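Local coordinates for pngf-ii (Elizabethkingia meningoseptica, PDB 4R4X), which probably acts as a peptide:N-glycosidase related to PNGase F, releasing N-linked glycans from glycoproteins by cleaving at the glycan-bearing asparagine, at residues I188-N193 and I360-S365; K219-P224 and I344-F349; T413-N418 and N503-K508. All coordinates share one frame; numbering follows the deposited sequence.

Contact 1 (I188-N193 and I360-S365); sequences IPVFEN and ISLELS
V190 and F191 both face L362 across two antiparallel strands, a classic beta bulge that moves the register on by one residue. L362 O accepts from both backbone nitrogens: F191 N lies in the carbonyl plane on a lone pair at 3.0 Å, while the bond from V190 N is more bent (141° at the hydrogen). L362 N returns a bond to F191 O at 2.8 Å, completing the pair; before the bulge I188 and L364 exchange two backbone bonds.

Apolar contacts gather on the face that carries I188, F191, L362 and L364, and the bulge turns V190 to it as well. L362 CD2 touches V190 CG1 at 3.9 Å and F191 CD2 at 3.8 Å, L362 running alongside each of them. With CG1 anti to the backbone N (chi1 -174°), V190 also sets this methyl over the centre of the F191 ring, 3.7 Å above its plane. At the other end the branching CB of I188 meets the CB methylene of L364 at 3.9 Å.

Polar side chains act where the strand turns its corner. S361 OG takes an almost linear bond (177°) from N193 N at 3.1 Å, and a water bridges the same hydroxyl to N193 OD1.

K219 NZ, from strand 216-222 of the facing sheet, donates to V190 O. The polar backbone atoms of V190 are thus matched, its N sharing L362 O with F191 N and its O meeting an ammonium group, while its side chain joins the apolar face of this outermost strand of its sheet.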
# COMPACT_ATOMS: atom_id res chain seq x y z
N ILE A 188 7.16 -3.17 5.23
CA ILE A 188 7.31 -4.39 5.99
C ILE A 188 7.19 -5.60 5.05
O ILE A 188 6.08 -6.00 4.69
CB ILE A 188 6.23 -4.50 7.07
CG1 ILE A 188 6.20 -3.24 7.95
CG2 ILE A 188 6.45 -5.77 7.90
CD1 ILE A 188 7.41 -3.09 8.85
N PRO A 189 8.34 -6.21 4.69
CA PRO A 189 8.30 -7.38 3.82
C PRO A 189 7.70 -8.57 4.53
O PRO A 189 7.98 -8.78 5.73
CB PRO A 189 9.78 -7.64 3.46
CG PRO A 189 10.58 -6.61 4.18
CD PRO A 189 9.70 -5.92 5.17
N VAL A 190 6.87 -9.34 3.83
CA VAL A 190 6.31 -10.56 4.39
C VAL A 190 6.70 -11.76 3.54
O VAL A 190 7.42 -12.62 4.02
CB VAL A 190 4.78 -10.47 4.54
CG1 VAL A 190 4.25 -11.70 5.26
CG2 VAL A 190 4.40 -9.22 5.31
N PHE A 191 6.21 -11.82 2.29
CA PHE A 191 6.51 -12.95 1.38
C PHE A 191 7.04 -12.44 0.06
O PHE A 191 6.62 -11.39 -0.44
CB PHE A 191 5.29 -13.85 1.11
CG PHE A 191 4.68 -14.46 2.35
CD1 PHE A 191 5.41 -15.27 3.20
CD2 PHE A 191 3.34 -14.27 2.63
CE1 PHE A 191 4.84 -15.82 4.32
CE2 PHE A 191 2.76 -14.79 3.77
CZ PHE A 191 3.52 -15.59 4.62
N GLU A 192 7.98 -13.20 -0.51
CA GLU A 192 8.50 -12.90 -1.84
C GLU A 192 8.55 -14.18 -2.68
O GLU A 192 9.19 -15.14 -2.29
CB GLU A 192 9.91 -12.30 -1.74
CG GLU A 192 10.46 -11.88 -3.09
CD GLU A 192 11.65 -10.92 -2.99
OE1 GLU A 192 11.83 -10.11 -3.93
OE2 GLU A 192 12.37 -10.96 -1.96
N ASN A 193 7.83 -14.17 -3.80
CA ASN A 193 7.69 -15.30 -4.68
C ASN A 193 7.49 -16.64 -3.94
O ASN A 193 8.20 -17.59 -4.19
CB ASN A 193 8.92 -15.38 -5.61
CG ASN A 193 9.12 -14.09 -6.41
OD1 ASN A 193 8.15 -13.47 -6.87
ND2 ASN A 193 10.36 -13.68 -6.58
N ILE A 360 2.89 -15.99 -4.78
CA ILE A 360 2.61 -14.62 -4.35
C ILE A 360 3.82 -13.91 -3.72
O ILE A 360 4.81 -14.54 -3.31
CB ILE A 360 1.44 -14.54 -3.34
CG1 ILE A 360 1.90 -15.02 -1.96
CG2 ILE A 360 0.25 -15.34 -3.83
CD1 ILE A 360 0.96 -14.70 -0.83
N SER A 361 3.69 -12.58 -3.69
CA SER A 361 4.48 -11.70 -2.86
C SER A 361 3.51 -10.88 -2.01
O SER A 361 2.38 -10.65 -2.43
CB SER A 361 5.36 -10.78 -3.71
OG SER A 361 6.27 -11.58 -4.48
N LEU A 362 3.96 -10.46 -0.84
CA LEU A 362 3.14 -9.72 0.09
C LEU A 362 3.99 -8.80 0.97
O LEU A 362 5.03 -9.23 1.51
CB LEU A 362 2.39 -10.68 0.99
CG LEU A 362 1.52 -10.08 2.09
CD1 LEU A 362 0.34 -9.39 1.44
CD2 LEU A 362 1.08 -11.19 3.04
N GLU A 363 3.54 -7.55 1.12
CA GLU A 363 4.16 -6.60 2.02
C GLU A 363 3.11 -5.67 2.62
O GLU A 363 1.99 -5.55 2.11
CB GLU A 363 5.27 -5.80 1.30
CG GLU A 363 4.77 -4.84 0.22
CD GLU A 363 5.87 -4.17 -0.58
OE1 GLU A 363 5.73 -2.97 -0.91
OE2 GLU A 363 6.90 -4.83 -0.89
N LEU A 364 3.47 -5.05 3.74
CA LEU A 364 2.74 -3.95 4.32
C LEU A 364 3.52 -2.66 4.14
O LEU A 364 4.75 -2.67 4.06
CB LEU A 364 2.54 -4.18 5.82
CG LEU A 364 1.96 -5.49 6.32
CD1 LEU A 364 1.83 -5.47 7.85
CD2 LEU A 364 0.60 -5.74 5.71
N SER A 365 2.81 -1.54 4.05
CA SER A 365 3.47 -0.24 4.06
C SER A 365 2.76 0.70 5.04
O SER A 365 1.51 0.71 5.16
CB SER A 365 3.51 0.38 2.67
OG SER A 365 2.22 0.63 2.16
O HOH W 1 5.20 -13.29 -6.79

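Contact 2 (K219-P224 and I344-F349); sequences KKVKIP and ILIGAF
The flat groups joining K219-V221 to I344-I346 are backbone amides, and the peptide ladder they form has unlike faces: K219, V221, I344 and I346 lie on one, K220 and L345 on the other. In the ladder itself, I346 N approaches K219 O at 2.9 Å nearly along the C=O axis, and V221 N meets I344 O in much the same way. The return bonds, K219 N to I346 O and I344 N to V221 O, close two hydrogen-bonded pairs around the non-hydrogen-bonded pair K220-L345.

On the face of V221, I344 and I346, V221 CG2 meets both isoleucines. Held between the backbone N and the carbonyl carbon by chi1 of -55° to CG1, it wedges against I344 CG1 at 3.4 Å and I346 CG2 at 3.5 Å; the first pair is tighter than a usual carbon contact. I223, just past the strand end, still points toward the partner and lays CG1 on I344 CD1 at 3.7 Å, since I344 sends its extended CG1-CD1 arm (chi2 180°) that way.

This face is turned inward in the beta sandwich of the first of the two PNGase F-like domains: I346 packs on V190, I223 on L364 and A348 on I360, all from the opposing sheet. The K219 side chain also crosses to that sheet, packing on F191 on its way to V190.

On the opposite face K220 and L345 run alongside each other, K220 CG pressing on L345 CD2 at 3.4 Å, again tighter than usual. The lysine chain then bends at chi3 (-57°) and leads its ammonium end away from the partner strand, whereas L345 itself is buried, reaching Q256.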
# COMPACT_ATOMS: atom_id res chain seq x y z
N LYS A 219 3.81 -16.39 8.79
CA LYS A 219 5.04 -16.05 9.50
C LYS A 219 4.78 -15.03 10.59
O LYS A 219 3.69 -14.44 10.67
CB LYS A 219 6.13 -15.56 8.55
CG LYS A 219 5.84 -14.27 7.84
CD LYS A 219 7.11 -13.57 7.32
CE LYS A 219 8.02 -14.47 6.51
NZ LYS A 219 9.18 -13.73 5.95
N LYS A 220 5.78 -14.85 11.44
CA LYS A 220 5.74 -13.80 12.45
C LYS A 220 6.48 -12.59 11.89
O LYS A 220 7.57 -12.73 11.31
CB LYS A 220 6.42 -14.25 13.75
CG LYS A 220 5.69 -15.32 14.52
CD LYS A 220 6.24 -15.52 15.94
CE LYS A 220 7.73 -15.84 15.91
NZ LYS A 220 8.20 -16.62 17.10
N VAL A 221 5.87 -11.41 12.02
CA VAL A 221 6.52 -10.18 11.60
C VAL A 221 6.38 -9.11 12.68
O VAL A 221 5.32 -8.98 13.31
CB VAL A 221 5.99 -9.65 10.24
CG1 VAL A 221 6.12 -10.70 9.16
CG2 VAL A 221 4.55 -9.20 10.32
N LYS A 222 7.45 -8.34 12.89
CA LYS A 222 7.42 -7.30 13.89
C LYS A 222 6.95 -5.97 13.27
O LYS A 222 7.50 -5.50 12.31
CB LYS A 222 8.79 -7.15 14.57
CG LYS A 222 8.81 -6.05 15.63
CD LYS A 222 7.64 -6.15 16.62
CE LYS A 222 7.79 -5.23 17.82
NZ LYS A 222 7.59 -3.80 17.45
N ILE A 223 5.88 -5.41 13.83
CA ILE A 223 5.32 -4.15 13.37
C ILE A 223 5.72 -3.06 14.35
O ILE A 223 5.47 -3.20 15.55
CB ILE A 223 3.78 -4.20 13.35
CG1 ILE A 223 3.31 -5.43 12.56
CG2 ILE A 223 3.19 -2.90 12.79
CD1 ILE A 223 3.75 -5.42 11.11
N PRO A 224 6.32 -1.97 13.85
CA PRO A 224 6.70 -0.89 14.76
C PRO A 224 5.48 -0.21 15.34
O PRO A 224 4.34 -0.46 14.88
CB PRO A 224 7.48 0.07 13.85
CG PRO A 224 6.90 -0.15 12.51
CD PRO A 224 6.67 -1.64 12.45
N ILE A 344 3.22 -9.89 15.03
CA ILE A 344 1.95 -10.47 14.58
C ILE A 344 2.19 -11.74 13.80
O ILE A 344 3.24 -11.88 13.16
CB ILE A 344 1.17 -9.48 13.69
CG1 ILE A 344 1.88 -9.23 12.35
CG2 ILE A 344 0.95 -8.19 14.45
CD1 ILE A 344 1.18 -8.26 11.41
N LEU A 345 1.23 -12.66 13.88
CA LEU A 345 1.16 -13.78 12.97
C LEU A 345 0.33 -13.33 11.76
O LEU A 345 -0.87 -13.05 11.90
CB LEU A 345 0.49 -14.98 13.62
CG LEU A 345 1.26 -15.63 14.78
CD1 LEU A 345 0.35 -16.54 15.59
CD2 LEU A 345 2.44 -16.42 14.23
N ILE A 346 0.98 -13.31 10.59
CA ILE A 346 0.37 -12.86 9.33
C ILE A 346 0.50 -13.95 8.26
O ILE A 346 1.55 -14.60 8.12
CB ILE A 346 0.93 -11.51 8.85
CG1 ILE A 346 0.33 -11.10 7.48
CG2 ILE A 346 2.45 -11.54 8.74
CD1 ILE A 346 0.48 -9.62 7.18
N GLY A 347 -0.59 -14.19 7.54
CA GLY A 347 -0.63 -15.28 6.58
C GLY A 347 -1.37 -14.98 5.30
O GLY A 347 -2.04 -13.96 5.16
N ALA A 348 -1.20 -15.89 4.35
CA ALA A 348 -1.94 -15.81 3.11
C ALA A 348 -2.50 -17.19 2.84
O ALA A 348 -1.86 -18.19 3.15
CB ALA A 348 -1.02 -15.36 2.00
N PHE A 349 -3.72 -17.22 2.32
CA PHE A 349 -4.44 -18.45 1.97
C PHE A 349 -4.92 -18.32 0.55
O PHE A 349 -5.46 -17.29 0.16
CB PHE A 349 -5.64 -18.63 2.91
CG PHE A 349 -6.71 -19.58 2.41
CD1 PHE A 349 -6.50 -20.96 2.41
CD2 PHE A 349 -7.95 -19.10 2.01
CE1 PHE A 349 -7.50 -21.82 1.97
CE2 PHE A 349 -8.96 -19.96 1.59
CZ PHE A 349 -8.74 -21.32 1.57

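Contact 3 (T413-N418 and N503-K508); sequences TKDLKN and NLNAGK
L416 and L504 form one antiparallel hydrogen-bonded pair where two sheet-to-sheet connections run side by side at an end of the C-terminal beta sandwich, consistent with the jelly-roll sandwich of PNGase F. One connection passes from strand 406-412 to strand 416-428, the other from strand 493-504 back to strand 507-514, in opposite directions. L416 N to L504 O and L504 N to L416 O are both 2.8 Å, and both donors lie in the plane of the carbonyl they meet. The two buried leucines share one face, CB to CB 4.3 Å apart, and L504 continues onto L412.

Beyond this pair the backbone bonding gives way to side chains. On one side D415 OD1 receives A506 N at 2.9 Å, on the anti side of the carboxylate and 20° out of its plane; the aspartate CG stands beside its own backbone N, which lets the oxygen reach across. The same D415 OD1 is 3.8 Å from A506 CB, a methyl that also rests against K414 N. On the other side N503 OD1 stands in for a backbone carbonyl, accepting N418 N at 2.9 Å.

Further out, backbone bonds continue into the sheets: G507, with positive phi, joins L412, and K417 joins Q537 of the adjacent strand. N505 O bonds H509 NE2. N418 also has positive phi; its CB leads away, but with CG beside the backbone N (chi1 -68°) the amide comes alongside that of N503, their planes 44° apart, and a single water donates to N418 OD1 at 2.9 Å and to N503 OD1 at 3.0 Å.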
# COMPACT_ATOMS: atom_id res chain seq x y z
N THR A 413 -16.04 -3.07 27.88
CA THR A 413 -15.74 -2.55 29.21
C THR A 413 -15.83 -1.02 29.28
O THR A 413 -15.83 -0.44 30.35
CB THR A 413 -14.36 -3.03 29.71
OG1 THR A 413 -13.34 -2.59 28.82
CG2 THR A 413 -14.34 -4.54 29.81
N LYS A 414 -15.95 -0.39 28.13
CA LYS A 414 -16.00 1.05 28.05
C LYS A 414 -16.94 1.42 26.90
O LYS A 414 -16.99 0.68 25.91
CB LYS A 414 -14.56 1.54 27.79
CG LYS A 414 -14.38 3.00 27.43
CD LYS A 414 -14.34 3.90 28.66
CE LYS A 414 -13.72 5.25 28.34
NZ LYS A 414 -14.02 6.26 29.40
N ASP A 415 -17.67 2.53 27.05
CA ASP A 415 -18.53 3.04 25.98
C ASP A 415 -17.70 3.17 24.71
O ASP A 415 -16.51 3.47 24.75
CB ASP A 415 -19.10 4.44 26.28
CG ASP A 415 -20.11 4.48 27.44
OD1 ASP A 415 -20.51 3.42 28.01
OD2 ASP A 415 -20.52 5.62 27.77
N LEU A 416 -18.34 2.96 23.58
CA LEU A 416 -17.66 3.08 22.29
C LEU A 416 -18.43 4.12 21.46
O LEU A 416 -19.63 3.93 21.21
CB LEU A 416 -17.69 1.71 21.65
CG LEU A 416 -16.57 1.22 20.76
CD1 LEU A 416 -15.20 1.37 21.43
CD2 LEU A 416 -16.90 -0.22 20.37
N LYS A 417 -17.77 5.21 21.10
CA LYS A 417 -18.32 6.21 20.21
C LYS A 417 -18.10 5.81 18.74
O LYS A 417 -17.07 5.24 18.40
CB LYS A 417 -17.68 7.58 20.48
CG LYS A 417 -18.01 8.65 19.45
CD LYS A 417 -17.47 10.00 19.83
CE LYS A 417 -17.84 11.06 18.80
NZ LYS A 417 -17.15 12.34 19.11
N ASN A 418 -19.07 6.14 17.89
CA ASN A 418 -19.00 5.85 16.45
C ASN A 418 -18.64 4.40 16.16
O ASN A 418 -17.78 4.12 15.34
CB ASN A 418 -18.05 6.83 15.75
CG ASN A 418 -18.59 8.24 15.73
OD1 ASN A 418 -19.81 8.46 15.79
ND2 ASN A 418 -17.70 9.21 15.67
N ASN A 503 -23.45 4.84 18.75
CA ASN A 503 -22.62 4.70 19.94
C ASN A 503 -23.09 3.51 20.78
O ASN A 503 -24.31 3.23 20.88
CB ASN A 503 -22.68 6.00 20.78
CG ASN A 503 -22.32 7.24 19.98
OD1 ASN A 503 -21.45 7.23 19.09
ND2 ASN A 503 -23.00 8.33 20.28
N LEU A 504 -22.15 2.79 21.39
CA LEU A 504 -22.48 1.63 22.18
C LEU A 504 -22.10 1.86 23.63
O LEU A 504 -21.03 2.37 23.91
CB LEU A 504 -21.77 0.38 21.67
CG LEU A 504 -22.07 -0.00 20.21
CD1 LEU A 504 -21.22 -1.20 19.87
CD2 LEU A 504 -23.55 -0.29 20.02
N ASN A 505 -23.02 1.48 24.53
CA ASN A 505 -22.73 1.51 25.98
C ASN A 505 -21.79 0.39 26.39
O ASN A 505 -21.79 -0.67 25.80
CB ASN A 505 -24.02 1.32 26.79
CG ASN A 505 -24.90 2.53 26.78
OD1 ASN A 505 -24.47 3.61 26.38
ND2 ASN A 505 -26.17 2.36 27.21
N ALA A 506 -21.04 0.61 27.46
CA ALA A 506 -20.36 -0.50 28.11
C ALA A 506 -21.36 -1.61 28.51
O ALA A 506 -22.52 -1.33 28.81
CB ALA A 506 -19.58 0.00 29.31
N GLY A 507 -20.93 -2.86 28.51
CA GLY A 507 -21.80 -3.97 28.87
C GLY A 507 -21.96 -4.94 27.73
O GLY A 507 -21.20 -4.91 26.76
N LYS A 508 -22.95 -5.81 27.85
CA LYS A 508 -23.10 -6.93 26.95
C LYS A 508 -23.83 -6.49 25.69
O LYS A 508 -24.77 -5.72 25.77
CB LYS A 508 -23.90 -8.05 27.61
CG LYS A 508 -23.07 -8.86 28.60
CD LYS A 508 -23.40 -10.36 28.57
CE LYS A 508 -22.15 -11.20 28.83
NZ LYS A 508 -22.41 -12.42 29.63
O HOH W 2 -22.32 6.98 16.19

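In the fold
Following the chain from the N terminus, strand 186-196 opens contact 1 and strand 216-222 opens contact 2. Strand 343-350 then closes contact 2, and the next strand, 358-367, closes contact 1, so the shorter loop sits wholly within the longer. The two pairings belong to facing sheets of one sandwich; with centres 10 Å apart they touch through V190, K219, I346, I360, A348, L364 and I223. Contact 3 follows in series in the C-terminal domain: strand 416-428 begins in it, and the turn between strands 493-504 and 507-514 closes it. Its nearest atoms are about 20 Å from contact 2, yet strand pairing appears to run on from the sheet of contact 2 to this one.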